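Local coordinates for binding domain (Hc) of Paraclostridial Mosquitocidal Protein 1 (Paraclostridium bifermentans, PDB 6HOX) that forms the receptor-binding part of a clostridial-type neurotoxin aimed at Anopheles mosquitoes, responsible for targeting host nerve cells, at residues T50-V55 with I63-N68; N101-I106 with N212-Q217; V133-D138 with D145-L150; F218-Q223 with S439-W444. One frame throughout, in Å; residues are numbered along the deposited sequence.

In the fold
Near the N terminus, contact 1 closes the short hairpin loop between strands 53-56 and 61-66. Contact 2 then shuts a long loop, bringing residues 101-106 against the loop 212-217; nested inside that long loop lies contact 3, the hairpin of strands 131-137 and 143-147, which touches neither contact 1 nor contact 2. The chain runs from 217 directly into strand 218-227, the neighbour of 61-66 in the sheet, and contact 4 joins it to residues 439-444 near the C terminus. Contacts 1 to 3 thus belong to the concanavalin-like N-terminal subdomain, while contact 4 ties it to the trefoil-like C-terminal one. S67 links contact 1 to contact 2, and the R64-E442 salt bridge links contact 1 to contact 4.

Contact 1 (T50-V55 with I63-N68); sequences TGVQIV and IRLNSN
The beta hairpin of strands 53-56 and 61-66, part of the concanavalin-like N-terminal subdomain, is held by Q53 and R64, an antiparallel hydrogen-bonded pair: Q53 N donates to R64 O at 3.1 Å and R64 N to Q53 O at 2.9 Å. Their side chains run alongside on one face, Q53 OE1 3.3 Å from R64 CD. N66, an amide able to give and accept at once, joins them. Its ND2 reaches Q53 OE1 at 3.0 Å from above the carbonyl plane, the two amides standing at 90°, while its OD1 takes R64 NE at 2.8 Å on an in-plane lone pair and itself lies in the guanidinium plane. R64 is extended, with CG anti to its backbone N (chi1 170°), and forms a salt bridge with E442 and a cation-pi contact with F218. I54 and I63 point to the other face, and V52 lays CG1 against I63 CG2 at 3.9 Å. A water accepts from N66 ND2 and N68 ND2 and donates to G51 O at 2.7 Å.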
loop_
_atom_site.group_PDB
_atom_site.type_symbol
_atom_site.label_atom_id
_atom_site.label_comp_id
_atom_site.label_asym_id
_atom_site.label_seq_id
_atom_site.Cartn_x
_atom_site.Cartn_y
_atom_site.Cartn_z
ATOM N N THR A 50 -8.311 -0.858 -25.901
ATOM C CA THR A 50 -8.637 -2.252 -25.552
ATOM C C THR A 50 -7.493 -2.910 -24.784
ATOM O O THR A 50 -7.694 -3.977 -24.235
ATOM C CB THR A 50 -9.001 -3.099 -26.781
ATOM O OG1 THR A 50 -7.917 -3.081 -27.709
ATOM C CG2 THR A 50 -10.252 -2.595 -27.458
ATOM N N GLY A 51 -6.314 -2.278 -24.759
ATOM C CA GLY A 51 -5.184 -2.788 -23.977
ATOM C C GLY A 51 -5.291 -2.483 -22.486
ATOM O O GLY A 51 -4.510 -3.007 -21.710
ATOM N N VAL A 52 -6.220 -1.602 -22.093
ATOM C CA VAL A 52 -6.435 -1.256 -20.686
ATOM C C VAL A 52 -7.179 -2.422 -20.020
ATOM O O VAL A 52 -8.067 -3.020 -20.629
ATOM C CB VAL A 52 -7.218 0.062 -20.529
ATOM C CG1 VAL A 52 -7.451 0.411 -19.062
ATOM C CG2 VAL A 52 -6.550 1.226 -21.250
ATOM N N GLN A 53 -6.815 -2.748 -18.775
ATOM C CA GLN A 53 -7.499 -3.805 -18.037
ATOM C C GLN A 53 -8.124 -3.249 -16.753
ATOM O O GLN A 53 -7.770 -2.174 -16.255
ATOM C CB GLN A 53 -6.524 -4.937 -17.718
ATOM C CG GLN A 53 -5.863 -5.524 -18.958
ATOM C CD GLN A 53 -4.736 -6.469 -18.627
ATOM O OE1 GLN A 53 -4.021 -6.308 -17.644
ATOM N NE2 GLN A 53 -4.546 -7.457 -19.483
ATOM N N ILE A 54 -9.101 -4.010 -16.264
ATOM C CA ILE A 54 -9.744 -3.825 -15.004
ATOM C C ILE A 54 -9.377 -5.032 -14.136
ATOM O O ILE A 54 -9.632 -6.162 -14.513
ATOM C CB ILE A 54 -11.268 -3.681 -15.189
ATOM C CG1 ILE A 54 -11.614 -2.560 -16.174
ATOM C CG2 ILE A 54 -11.960 -3.491 -13.848
ATOM C CD1 ILE A 54 -13.099 -2.429 -16.467
ATOM N N VAL A 55 -8.747 -4.774 -12.992
ATOM C CA VAL A 55 -8.257 -5.823 -12.121
ATOM C C VAL A 55 -8.745 -5.517 -10.710
ATOM O O VAL A 55 -9.331 -4.454 -10.466
ATOM C CB VAL A 55 -6.721 -5.947 -12.190
ATOM C CG1 VAL A 55 -6.256 -6.306 -13.599
ATOM C CG2 VAL A 55 -6.014 -4.693 -11.694
ATOM N N ILE A 63 -7.981 0.268 -12.512
ATOM C CA ILE A 63 -7.370 0.286 -13.809
ATOM C C ILE A 63 -5.955 -0.279 -13.699
ATOM O O ILE A 63 -5.226 -0.008 -12.735
ATOM C CB ILE A 63 -7.353 1.721 -14.363
ATOM C CG1 ILE A 63 -8.771 2.224 -14.637
ATOM C CG2 ILE A 63 -6.441 1.790 -15.578
ATOM C CD1 ILE A 63 -8.906 3.737 -14.626
ATOM N N ARG A 64 -5.580 -1.060 -14.717
ATOM C CA ARG A 64 -4.230 -1.525 -14.904
ATOM C C ARG A 64 -3.752 -1.125 -16.309
ATOM O O ARG A 64 -4.407 -1.439 -17.309
ATOM C CB ARG A 64 -4.153 -3.041 -14.715
ATOM C CG ARG A 64 -2.810 -3.628 -15.133
ATOM C CD ARG A 64 -2.669 -5.121 -14.849
ATOM N NE ARG A 64 -1.468 -5.691 -15.464
ATOM C CZ ARG A 64 -0.830 -6.777 -15.044
ATOM N NH1 ARG A 64 -1.219 -7.399 -13.942
ATOM N NH2 ARG A 64 0.187 -7.247 -15.746
ATOM N N LEU A 65 -2.618 -0.418 -16.359
ATOM C CA LEU A 65 -1.931 -0.029 -17.585
ATOM C C LEU A 65 -0.678 -0.891 -17.766
ATOM O O LEU A 65 0.154 -0.946 -16.880
ATOM C CB LEU A 65 -1.528 1.440 -17.470
ATOM C CG LEU A 65 -2.676 2.446 -17.399
ATOM C CD1 LEU A 65 -2.130 3.869 -17.279
ATOM C CD2 LEU A 65 -3.566 2.347 -18.625
ATOM N N ASN A 66 -0.551 -1.507 -18.941
ATOM C CA ASN A 66 0.538 -2.387 -19.339
ATOM C C ASN A 66 1.438 -1.641 -20.326
ATOM O O ASN A 66 1.091 -0.570 -20.792
ATOM C CB ASN A 66 0.001 -3.687 -19.955
ATOM C CG ASN A 66 -0.770 -4.508 -18.944
ATOM O OD1 ASN A 66 -0.376 -4.588 -17.779
ATOM N ND2 ASN A 66 -1.873 -5.109 -19.365
ATOM N N SER A 67 2.583 -2.244 -20.660
ATOM C CA SER A 67 3.581 -1.613 -21.526
ATOM C C SER A 67 3.339 -1.980 -22.997
ATOM O O SER A 67 4.225 -2.509 -23.661
ATOM C CB SER A 67 4.968 -1.979 -21.089
ATOM O OG SER A 67 5.280 -1.348 -19.859
ATOM N N ASN A 68 2.123 -1.738 -23.486
ATOM C CA ASN A 68 1.831 -1.892 -24.928
ATOM C C ASN A 68 0.980 -0.711 -25.394
ATOM O O ASN A 68 0.376 -0.008 -24.564
ATOM C CB ASN A 68 1.143 -3.216 -25.255
ATOM C CG ASN A 68 -0.215 -3.314 -24.606
ATOM O OD1 ASN A 68 -1.176 -2.717 -25.092
ATOM N ND2 ASN A 68 -0.285 -4.030 -23.494
HETATM O O HOH W 1 -2.652 -4.883 -22.045
#

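Contact 2 (N101-I106 with N212-Q217); sequences NKNDFI and NRNKNQ
D104 OD1 is met by N214 ND2 at 2.7 Å, a weak bond because the N-H is bent to 129°, and also by a water at 2.7 Å that accepts from N101 ND2 and lies beside Q217 OE1. The other oxygen, D104 OD2, receives the backbone N of N101 at 3.1 Å from above the carboxylate plane, so this acid holds the residue just before its own 3-10 segment and faces the opposite loop. N214 reaches D104 OD1 because its CG lies anti to the backbone N (chi1 173°); its CB packs 3.3 Å from N103 O. N214 OD1 turns back to accept from N216 N at 3.0 Å. I106 covers the flank, CG2 packing on N214 CB at 3.7 Å and CD1 on R213 CB. Q217 NE2 hydrogen-bonds to Y112 OH and N101 ND2 to R99 O. Asparagine suits position 214, where an Asx turn overlaps the type I turn N214-Q217 leading into strand 218-227. The whole forms a loop-to-loop junction within the concanavalin-like subdomain.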
loop_
_atom_site.group_PDB
_atom_site.type_symbol
_atom_site.label_atom_id
_atom_site.label_comp_id
_atom_site.label_asym_id
_atom_site.label_seq_id
_atom_site.Cartn_x
_atom_site.Cartn_y
_atom_site.Cartn_z
ATOM N N ASN A 101 12.824 -4.016 -9.364
ATOM C CA ASN A 101 13.379 -5.290 -9.775
ATOM C C ASN A 101 14.475 -5.036 -10.818
ATOM O O ASN A 101 14.655 -3.899 -11.267
ATOM C CB ASN A 101 12.272 -6.235 -10.258
ATOM C CG ASN A 101 11.444 -5.665 -11.387
ATOM O OD1 ASN A 101 11.818 -5.822 -12.542
ATOM N ND2 ASN A 101 10.324 -5.010 -11.068
ATOM N N LYS A 102 15.194 -6.107 -11.185
ATOM C CA LYS A 102 16.331 -6.042 -12.096
ATOM C C LYS A 102 15.864 -5.551 -13.478
ATOM O O LYS A 102 16.558 -4.767 -14.116
ATOM C CB LYS A 102 17.053 -7.393 -12.130
ATOM C CG LYS A 102 17.905 -7.661 -10.894
ATOM C CD LYS A 102 18.389 -9.094 -10.759
ATOM C CE LYS A 102 19.212 -9.322 -9.503
ATOM N NZ LYS A 102 19.912 -10.634 -9.526
ATOM N N ASN A 103 14.666 -5.956 -13.915
ATOM C CA ASN A 103 14.142 -5.521 -15.224
ATOM C C ASN A 103 14.034 -3.992 -15.300
ATOM O O ASN A 103 14.176 -3.446 -16.396
ATOM C CB ASN A 103 12.786 -6.131 -15.572
ATOM C CG ASN A 103 12.811 -7.639 -15.565
ATOM O OD1 ASN A 103 13.153 -8.245 -14.551
ATOM N ND2 ASN A 103 12.437 -8.249 -16.676
ATOM N N ASP A 104 13.800 -3.327 -14.156
ATOM C CA ASP A 104 13.667 -1.883 -14.079
ATOM C C ASP A 104 14.992 -1.150 -14.317
ATOM O O ASP A 104 14.975 0.065 -14.533
ATOM C CB ASP A 104 13.157 -1.416 -12.721
ATOM C CG ASP A 104 11.720 -1.799 -12.421
ATOM O OD1 ASP A 104 10.912 -1.949 -13.388
ATOM O OD2 ASP A 104 11.420 -1.934 -11.215
ATOM N N PHE A 105 16.129 -1.853 -14.238
ATOM C CA PHE A 105 17.443 -1.193 -14.272
ATOM C C PHE A 105 17.801 -0.829 -15.720
ATOM O O PHE A 105 18.662 0.014 -15.949
ATOM C CB PHE A 105 18.492 -2.038 -13.543
ATOM C CG PHE A 105 18.588 -1.763 -12.061
ATOM C CD1 PHE A 105 17.614 -2.216 -11.188
ATOM C CD2 PHE A 105 19.645 -1.027 -11.537
ATOM C CE1 PHE A 105 17.699 -1.955 -9.828
ATOM C CE2 PHE A 105 19.734 -0.769 -10.176
ATOM C CZ PHE A 105 18.759 -1.237 -9.322
ATOM N N ILE A 106 17.100 -1.431 -16.688
ATOM C CA ILE A 106 17.212 -1.057 -18.089
ATOM C C ILE A 106 16.734 0.391 -18.282
ATOM O O ILE A 106 17.045 0.994 -19.286
ATOM C CB ILE A 106 16.441 -2.027 -19.007
ATOM C CG1 ILE A 106 16.892 -1.883 -20.463
ATOM C CG2 ILE A 106 14.937 -1.833 -18.886
ATOM C CD1 ILE A 106 16.175 -2.802 -21.427
ATOM N N ASN A 212 9.449 3.738 -21.344
ATOM C CA ASN A 212 10.051 2.664 -20.555
ATOM C C ASN A 212 10.521 1.532 -21.491
ATOM O O ASN A 212 9.756 1.057 -22.323
ATOM C CB ASN A 212 9.079 2.157 -19.487
ATOM C CG ASN A 212 7.771 1.659 -20.053
ATOM O OD1 ASN A 212 7.078 2.386 -20.767
ATOM N ND2 ASN A 212 7.435 0.413 -19.749
ATOM N N ARG A 213 11.789 1.117 -21.363
ATOM C CA ARG A 213 12.300 -0.027 -22.135
ATOM C C ARG A 213 11.921 -1.342 -21.440
ATOM O O ARG A 213 11.839 -2.385 -22.099
ATOM C CB ARG A 213 13.807 0.094 -22.350
ATOM C CG ARG A 213 14.192 1.121 -23.404
ATOM C CD ARG A 213 15.690 1.339 -23.425
ATOM N NE ARG A 213 16.041 2.697 -23.821
ATOM C CZ ARG A 213 15.833 3.775 -23.070
ATOM N NH1 ARG A 213 15.230 3.658 -21.898
ATOM N NH2 ARG A 213 16.212 4.964 -23.502
ATOM N N ASN A 214 11.669 -1.289 -20.126
ATOM C CA ASN A 214 11.180 -2.464 -19.365
ATOM C C ASN A 214 9.695 -2.670 -19.668
ATOM O O ASN A 214 8.841 -2.046 -19.036
ATOM C CB ASN A 214 11.393 -2.326 -17.850
ATOM C CG ASN A 214 10.751 -3.454 -17.069
ATOM O OD1 ASN A 214 10.351 -4.454 -17.650
ATOM N ND2 ASN A 214 10.605 -3.295 -15.760
ATOM N N LYS A 215 9.394 -3.589 -20.588
ATOM C CA LYS A 215 8.045 -3.782 -21.092
ATOM C C LYS A 215 7.252 -4.748 -20.213
ATOM O O LYS A 215 6.114 -5.054 -20.515
ATOM C CB LYS A 215 8.095 -4.296 -22.533
ATOM C CG LYS A 215 8.775 -3.349 -23.518
ATOM C CD LYS A 215 8.243 -1.938 -23.525
ATOM C CE LYS A 215 8.623 -1.173 -24.776
ATOM N NZ LYS A 215 8.342 0.272 -24.626
ATOM N N ASN A 216 7.869 -5.258 -19.150
ATOM C CA ASN A 216 7.150 -6.001 -18.138
ATOM C C ASN A 216 6.481 -5.029 -17.154
ATOM O O ASN A 216 5.654 -5.438 -16.376
ATOM C CB ASN A 216 8.076 -6.998 -17.446
ATOM C CG ASN A 216 8.584 -8.054 -18.406
ATOM O OD1 ASN A 216 7.795 -8.731 -19.059
ATOM N ND2 ASN A 216 9.892 -8.178 -18.532
ATOM N N GLN A 217 6.837 -3.738 -17.202
ATOM C CA GLN A 217 6.259 -2.759 -16.284
ATOM C C GLN A 217 4.753 -2.637 -16.528
ATOM O O GLN A 217 4.260 -2.695 -17.675
ATOM C CB GLN A 217 6.933 -1.395 -16.432
ATOM C CG GLN A 217 6.538 -0.374 -15.374
ATOM C CD GLN A 217 6.856 -0.789 -13.956
ATOM O OE1 GLN A 217 6.417 -1.838 -13.478
ATOM N NE2 GLN A 217 7.550 0.077 -13.240
HETATM O O HOH W 2 8.624 -3.361 -12.938
HETATM O O HOH W 3 9.226 -5.883 -14.344
HETATM O O HOH W 4 8.963 -0.777 -10.604
#

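Contact 3 (V133-D138 with D145-L150); sequences VWRMKD and DIITSL
R135 and D145 lie side by side on one face of the two strands, pointing the same way, with their flat ends turned almost perpendicular, guanidinium and carboxylate planes 84° apart. They form a side-on salt bridge in which both nitrogens go to one oxygen: NE, at 3.0 Å, and NH2, at 2.9 Å, converge on D145 OD2, which stays in the guanidinium plane. NE uses the anti lone pair of that oxygen, whereas NH2 comes from above the carboxylate plane. A bend in the arginine (chi3 -59°) folds its end over toward the neighbouring strand. R135 NH2 also forms a salt bridge with E111, so it is shared by two acids, which probably fixes the turn of the guanidinium. Next along this face, V133 and I147 stand side by side, CG2 of the valine 3.9 Å from CG1 of the isoleucine; branched aliphatic residues like these fit an extended strand. The opposite face carries W134 and I146, buried and apolar, where the indole meets W123 and both residues pack on C179 of strand 178-183. Their backbones form the hydrogen-bonded pair: I146 N to W134 O is 2.7 Å and W134 N to I146 O is 2.9 Å. The result is an antiparallel beta hairpin whose W134-I146 face packs on the facing sheet, as in the jelly-roll sandwich of concanavalin-like domains.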
loop_
_atom_site.group_PDB
_atom_site.type_symbol
_atom_site.label_atom_id
_atom_site.label_comp_id
_atom_site.label_asym_id
_atom_site.label_seq_id
_atom_site.Cartn_x
_atom_site.Cartn_y
_atom_site.Cartn_z
ATOM N N VAL A 133 8.004 11.677 -10.472
ATOM C CA VAL A 133 8.314 13.008 -10.984
ATOM C C VAL A 133 7.005 13.720 -11.314
ATOM O O VAL A 133 6.176 13.158 -12.046
ATOM C CB VAL A 133 9.176 12.942 -12.257
ATOM C CG1 VAL A 133 9.455 14.337 -12.814
ATOM C CG2 VAL A 133 10.473 12.192 -11.992
ATOM N N TRP A 134 6.865 14.938 -10.788
ATOM C CA TRP A 134 5.899 15.930 -11.211
ATOM C C TRP A 134 6.672 17.038 -11.922
ATOM O O TRP A 134 7.639 17.570 -11.371
ATOM C CB TRP A 134 5.089 16.477 -10.021
ATOM C CG TRP A 134 4.317 17.717 -10.330
ATOM C CD1 TRP A 134 4.610 18.992 -9.929
ATOM C CD2 TRP A 134 3.128 17.812 -11.132
ATOM N NE1 TRP A 134 3.668 19.862 -10.405
ATOM C CE2 TRP A 134 2.750 19.168 -11.147
ATOM C CE3 TRP A 134 2.327 16.881 -11.797
ATOM C CZ2 TRP A 134 1.619 19.615 -11.824
ATOM C CZ3 TRP A 134 1.215 17.319 -12.473
ATOM C CH2 TRP A 134 0.874 18.672 -12.494
ATOM N N ARG A 135 6.266 17.370 -13.145
ATOM C CA ARG A 135 6.933 18.439 -13.861
ATOM C C ARG A 135 5.897 19.345 -14.531
ATOM O O ARG A 135 4.907 18.850 -15.110
ATOM C CB ARG A 135 7.921 17.888 -14.892
ATOM C CG ARG A 135 8.504 18.986 -15.779
ATOM C CD ARG A 135 9.615 18.554 -16.712
ATOM N NE ARG A 135 10.729 18.000 -15.950
ATOM C CZ ARG A 135 11.011 16.704 -15.879
ATOM N NH1 ARG A 135 10.512 15.877 -16.784
ATOM N NH2 ARG A 135 11.782 16.247 -14.905
ATOM N N MET A 136 6.146 20.658 -14.419
ATOM C CA MET A 136 5.446 21.724 -15.120
ATOM C C MET A 136 6.436 22.454 -16.043
ATOM O O MET A 136 7.590 22.702 -15.660
ATOM C CB MET A 136 4.854 22.724 -14.122
ATOM C CG MET A 136 3.681 22.148 -13.338
ATOM S SD MET A 136 3.095 23.218 -12.014
ATOM C CE MET A 136 4.555 23.232 -11.001
ATOM N N LYS A 137 5.990 22.763 -17.266
ATOM C CA LYS A 137 6.757 23.586 -18.197
ATOM C C LYS A 137 5.819 24.615 -18.830
ATOM O O LYS A 137 4.767 24.271 -19.336
ATOM C CB LYS A 137 7.435 22.718 -19.257
ATOM C CG LYS A 137 8.367 23.476 -20.192
ATOM C CD LYS A 137 8.468 22.890 -21.574
ATOM C CE LYS A 137 9.461 21.762 -21.707
ATOM N NZ LYS A 137 9.670 21.453 -23.140
ATOM N N ASP A 138 6.202 25.892 -18.773
ATOM C CA ASP A 138 5.348 26.951 -19.283
ATOM C C ASP A 138 5.762 27.267 -20.731
ATOM O O ASP A 138 6.665 26.654 -21.295
ATOM C CB ASP A 138 5.333 28.145 -18.317
ATOM C CG ASP A 138 6.545 29.038 -18.384
ATOM O OD1 ASP A 138 7.429 28.758 -19.236
ATOM O OD2 ASP A 138 6.593 30.010 -17.573
ATOM N N ASP A 145 10.055 21.010 -11.497
ATOM C CA ASP A 145 9.721 19.650 -11.227
ATOM C C ASP A 145 9.982 19.313 -9.749
ATOM O O ASP A 145 10.758 19.983 -9.042
ATOM C CB ASP A 145 10.414 18.700 -12.213
ATOM C CG ASP A 145 11.870 19.010 -12.466
ATOM O OD1 ASP A 145 12.513 19.517 -11.536
ATOM O OD2 ASP A 145 12.341 18.744 -13.592
ATOM N N ILE A 146 9.248 18.296 -9.282
ATOM C CA ILE A 146 9.504 17.647 -8.036
ATOM C C ILE A 146 9.880 16.204 -8.392
ATOM O O ILE A 146 9.169 15.524 -9.132
ATOM C CB ILE A 146 8.298 17.768 -7.082
ATOM C CG1 ILE A 146 8.012 19.232 -6.749
ATOM C CG2 ILE A 146 8.509 16.938 -5.816
ATOM C CD1 ILE A 146 6.740 19.468 -5.974
ATOM N N ILE A 147 11.051 15.781 -7.933
ATOM C CA ILE A 147 11.493 14.429 -8.104
ATOM C C ILE A 147 11.667 13.866 -6.694
ATOM O O ILE A 147 12.523 14.337 -5.966
ATOM C CB ILE A 147 12.775 14.393 -8.965
ATOM C CG1 ILE A 147 12.525 15.042 -10.330
ATOM C CG2 ILE A 147 13.299 12.968 -9.104
ATOM C CD1 ILE A 147 13.759 15.318 -11.149
ATOM N N THR A 148 10.801 12.932 -6.280
ATOM C CA THR A 148 10.937 12.376 -4.936
ATOM C C THR A 148 12.300 11.661 -4.874
ATOM O O THR A 148 12.775 11.144 -5.883
ATOM C CB THR A 148 9.752 11.482 -4.553
ATOM O OG1 THR A 148 9.777 10.349 -5.416
ATOM C CG2 THR A 148 8.416 12.186 -4.651
ATOM N N SER A 149 12.936 11.682 -3.697
ATOM C CA SER A 149 14.305 11.181 -3.537
ATOM C C SER A 149 14.321 10.115 -2.444
ATOM O O SER A 149 15.245 10.029 -1.694
ATOM C CB SER A 149 15.284 12.310 -3.236
ATOM O OG SER A 149 14.951 12.955 -2.012
ATOM N N LEU A 150 13.274 9.289 -2.407
ATOM C CA LEU A 150 13.139 8.227 -1.427
ATOM C C LEU A 150 14.094 7.092 -1.799
ATOM O O LEU A 150 14.398 6.901 -2.974
ATOM C CB LEU A 150 11.682 7.759 -1.399
ATOM C CG LEU A 150 10.684 8.814 -0.923
ATOM C CD1 LEU A 150 9.333 8.636 -1.571
ATOM C CD2 LEU A 150 10.535 8.766 0.574
#

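Contact 4 (F218-Q223 with S439-W444); sequences FIRLDQ and SEDEGW
Where the concanavalin-like N-terminal subdomain meets the trefoil-like C-terminal one, a salt bridge in a largely buried contact joins R220 of strand 218-227 to D441, the first residue of a type I turn. The tight part is this end-on pairing: NH1 gives to D441 OD1 at 3.0 Å and NH2 to D441 OD2 at 2.9 Å, both on syn lone pairs, with the two flat groups only 11° from coplanar. Arginine suits the place because its paired N-H groups match both carboxylate oxygens. The F218 ring, through CE2, covers one guanidinium face near its rim, 3.4 Å from the plane, which helps fix how the group is turned. Buried G443, with no side chain, fits closely here, its N in plane at the ring's edge, 3.8 Å from F218 CZ. The looser, exposed side belongs to E442, whose extended chain crosses the F218 ring obliquely before its carboxylate pairs with R64. D441 OD2 accepts from R220 NH2, from N164 and, closing an Asx turn, from G443 N at 2.8 Å, which arrives from above the carboxylate plane.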
loop_
_atom_site.group_PDB
_atom_site.type_symbol
_atom_site.label_atom_id
_atom_site.label_comp_id
_atom_site.label_asym_id
_atom_site.label_seq_id
_atom_site.Cartn_x
_atom_site.Cartn_y
_atom_site.Cartn_z
ATOM N N PHE A 218 4.025 -2.490 -15.421
ATOM C CA PHE A 218 2.598 -2.256 -15.425
ATOM C C PHE A 218 2.259 -1.453 -14.173
ATOM O O PHE A 218 2.923 -1.568 -13.141
ATOM C CB PHE A 218 1.824 -3.577 -15.495
ATOM C CG PHE A 218 1.908 -4.445 -14.253
ATOM C CD1 PHE A 218 3.000 -5.267 -14.027
ATOM C CD2 PHE A 218 0.895 -4.435 -13.305
ATOM C CE1 PHE A 218 3.071 -6.061 -12.887
ATOM C CE2 PHE A 218 0.951 -5.243 -12.177
ATOM C CZ PHE A 218 2.050 -6.045 -11.963
ATOM N N ILE A 219 1.216 -0.637 -14.261
ATOM C CA ILE A 219 0.843 0.212 -13.148
ATOM C C ILE A 219 -0.643 0.018 -12.880
ATOM O O ILE A 219 -1.416 -0.146 -13.807
ATOM C CB ILE A 219 1.166 1.684 -13.464
ATOM C CG1 ILE A 219 2.644 1.886 -13.806
ATOM C CG2 ILE A 219 0.710 2.594 -12.340
ATOM C CD1 ILE A 219 3.575 1.705 -12.646
ATOM N N ARG A 220 -1.025 0.060 -11.607
ATOM C CA ARG A 220 -2.423 0.104 -11.233
ATOM C C ARG A 220 -2.711 1.497 -10.676
ATOM O O ARG A 220 -1.928 2.040 -9.875
ATOM C CB ARG A 220 -2.743 -1.072 -10.303
ATOM C CG ARG A 220 -2.720 -2.401 -11.040
ATOM C CD ARG A 220 -2.563 -3.618 -10.157
ATOM N NE ARG A 220 -1.218 -3.764 -9.650
ATOM C CZ ARG A 220 -0.791 -4.809 -8.946
ATOM N NH1 ARG A 220 -1.616 -5.818 -8.702
ATOM N NH2 ARG A 220 0.460 -4.845 -8.510
ATOM N N LEU A 221 -3.832 2.067 -11.123
ATOM C CA LEU A 221 -4.156 3.486 -10.929
ATOM C C LEU A 221 -5.649 3.615 -10.608
ATOM O O LEU A 221 -6.486 3.041 -11.310
ATOM C CB LEU A 221 -3.766 4.216 -12.219
ATOM C CG LEU A 221 -3.737 5.744 -12.187
ATOM C CD1 LEU A 221 -2.586 6.266 -11.324
ATOM C CD2 LEU A 221 -3.638 6.289 -13.607
ATOM N N ASP A 222 -5.982 4.348 -9.540
ATOM C CA ASP A 222 -7.357 4.473 -9.104
ATOM C C ASP A 222 -7.623 5.872 -8.527
ATOM O O ASP A 222 -6.773 6.486 -7.902
ATOM C CB ASP A 222 -7.728 3.354 -8.123
ATOM C CG ASP A 222 -9.238 3.192 -7.952
ATOM O OD1 ASP A 222 -9.968 3.495 -8.931
ATOM O OD2 ASP A 222 -9.678 2.793 -6.846
ATOM N N GLN A 223 -8.853 6.351 -8.725
ATOM C CA GLN A 223 -9.316 7.633 -8.197
ATOM C C GLN A 223 -8.333 8.742 -8.615
ATOM O O GLN A 223 -7.859 9.518 -7.766
ATOM C CB GLN A 223 -9.487 7.580 -6.676
ATOM C CG GLN A 223 -10.397 6.452 -6.181
ATOM C CD GLN A 223 -11.815 6.616 -6.674
ATOM O OE1 GLN A 223 -12.357 5.773 -7.382
ATOM N NE2 GLN A 223 -12.413 7.741 -6.347
ATOM N N SER A 439 -0.145 -11.644 0.513
ATOM C CA SER A 439 -0.516 -12.565 -0.552
ATOM C C SER A 439 0.430 -12.319 -1.733
ATOM O O SER A 439 0.904 -11.187 -1.922
ATOM C CB SER A 439 -1.956 -12.346 -0.963
ATOM O OG SER A 439 -2.221 -10.943 -1.130
ATOM N N GLU A 440 0.732 -13.375 -2.498
ATOM C CA GLU A 440 1.551 -13.270 -3.700
ATOM C C GLU A 440 0.860 -12.336 -4.702
ATOM O O GLU A 440 -0.347 -12.390 -4.881
ATOM C CB GLU A 440 1.777 -14.671 -4.273
ATOM C CG GLU A 440 2.716 -14.706 -5.462
ATOM C CD GLU A 440 3.503 -16.001 -5.634
ATOM O OE1 GLU A 440 3.274 -16.955 -4.837
ATOM O OE2 GLU A 440 4.355 -16.052 -6.563
ATOM N N ASP A 441 1.645 -11.476 -5.349
ATOM C CA ASP A 441 1.164 -10.533 -6.350
ATOM C C ASP A 441 2.225 -10.423 -7.450
ATOM O O ASP A 441 3.419 -10.420 -7.200
ATOM C CB ASP A 441 0.872 -9.150 -5.734
ATOM C CG ASP A 441 0.370 -8.116 -6.732
ATOM O OD1 ASP A 441 -0.810 -8.192 -7.095
ATOM O OD2 ASP A 441 1.166 -7.257 -7.153
ATOM N N GLU A 442 1.761 -10.294 -8.682
ATOM C CA GLU A 442 2.614 -10.184 -9.862
ATOM C C GLU A 442 3.602 -9.020 -9.714
ATOM O O GLU A 442 4.691 -9.035 -10.292
ATOM C CB GLU A 442 1.700 -10.009 -11.078
ATOM C CG GLU A 442 2.442 -9.937 -12.390
ATOM C CD GLU A 442 1.557 -9.664 -13.592
ATOM O OE1 GLU A 442 0.312 -9.784 -13.470
ATOM O OE2 GLU A 442 2.115 -9.310 -14.637
ATOM N N GLY A 443 3.230 -7.986 -8.954
ATOM C CA GLY A 443 4.070 -6.789 -8.803
ATOM C C GLY A 443 5.173 -6.923 -7.760
ATOM O O GLY A 443 5.875 -5.970 -7.477
ATOM N N TRP A 444 5.303 -8.093 -7.150
ATOM C CA TRP A 444 6.403 -8.389 -6.245
ATOM C C TRP A 444 6.954 -9.782 -6.567
ATOM O O TRP A 444 6.322 -10.792 -6.250
ATOM C CB TRP A 444 5.943 -8.281 -4.791
ATOM C CG TRP A 444 7.044 -8.552 -3.819
ATOM C CD1 TRP A 444 7.668 -9.746 -3.602
ATOM C CD2 TRP A 444 7.655 -7.606 -2.928
ATOM N NE1 TRP A 444 8.638 -9.602 -2.656
ATOM C CE2 TRP A 444 8.649 -8.303 -2.211
ATOM C CE3 TRP A 444 7.471 -6.247 -2.669
ATOM C CZ2 TRP A 444 9.423 -7.694 -1.228
ATOM C CZ3 TRP A 444 8.242 -5.636 -1.701
ATOM C CH2 TRP A 444 9.200 -6.355 -0.982
#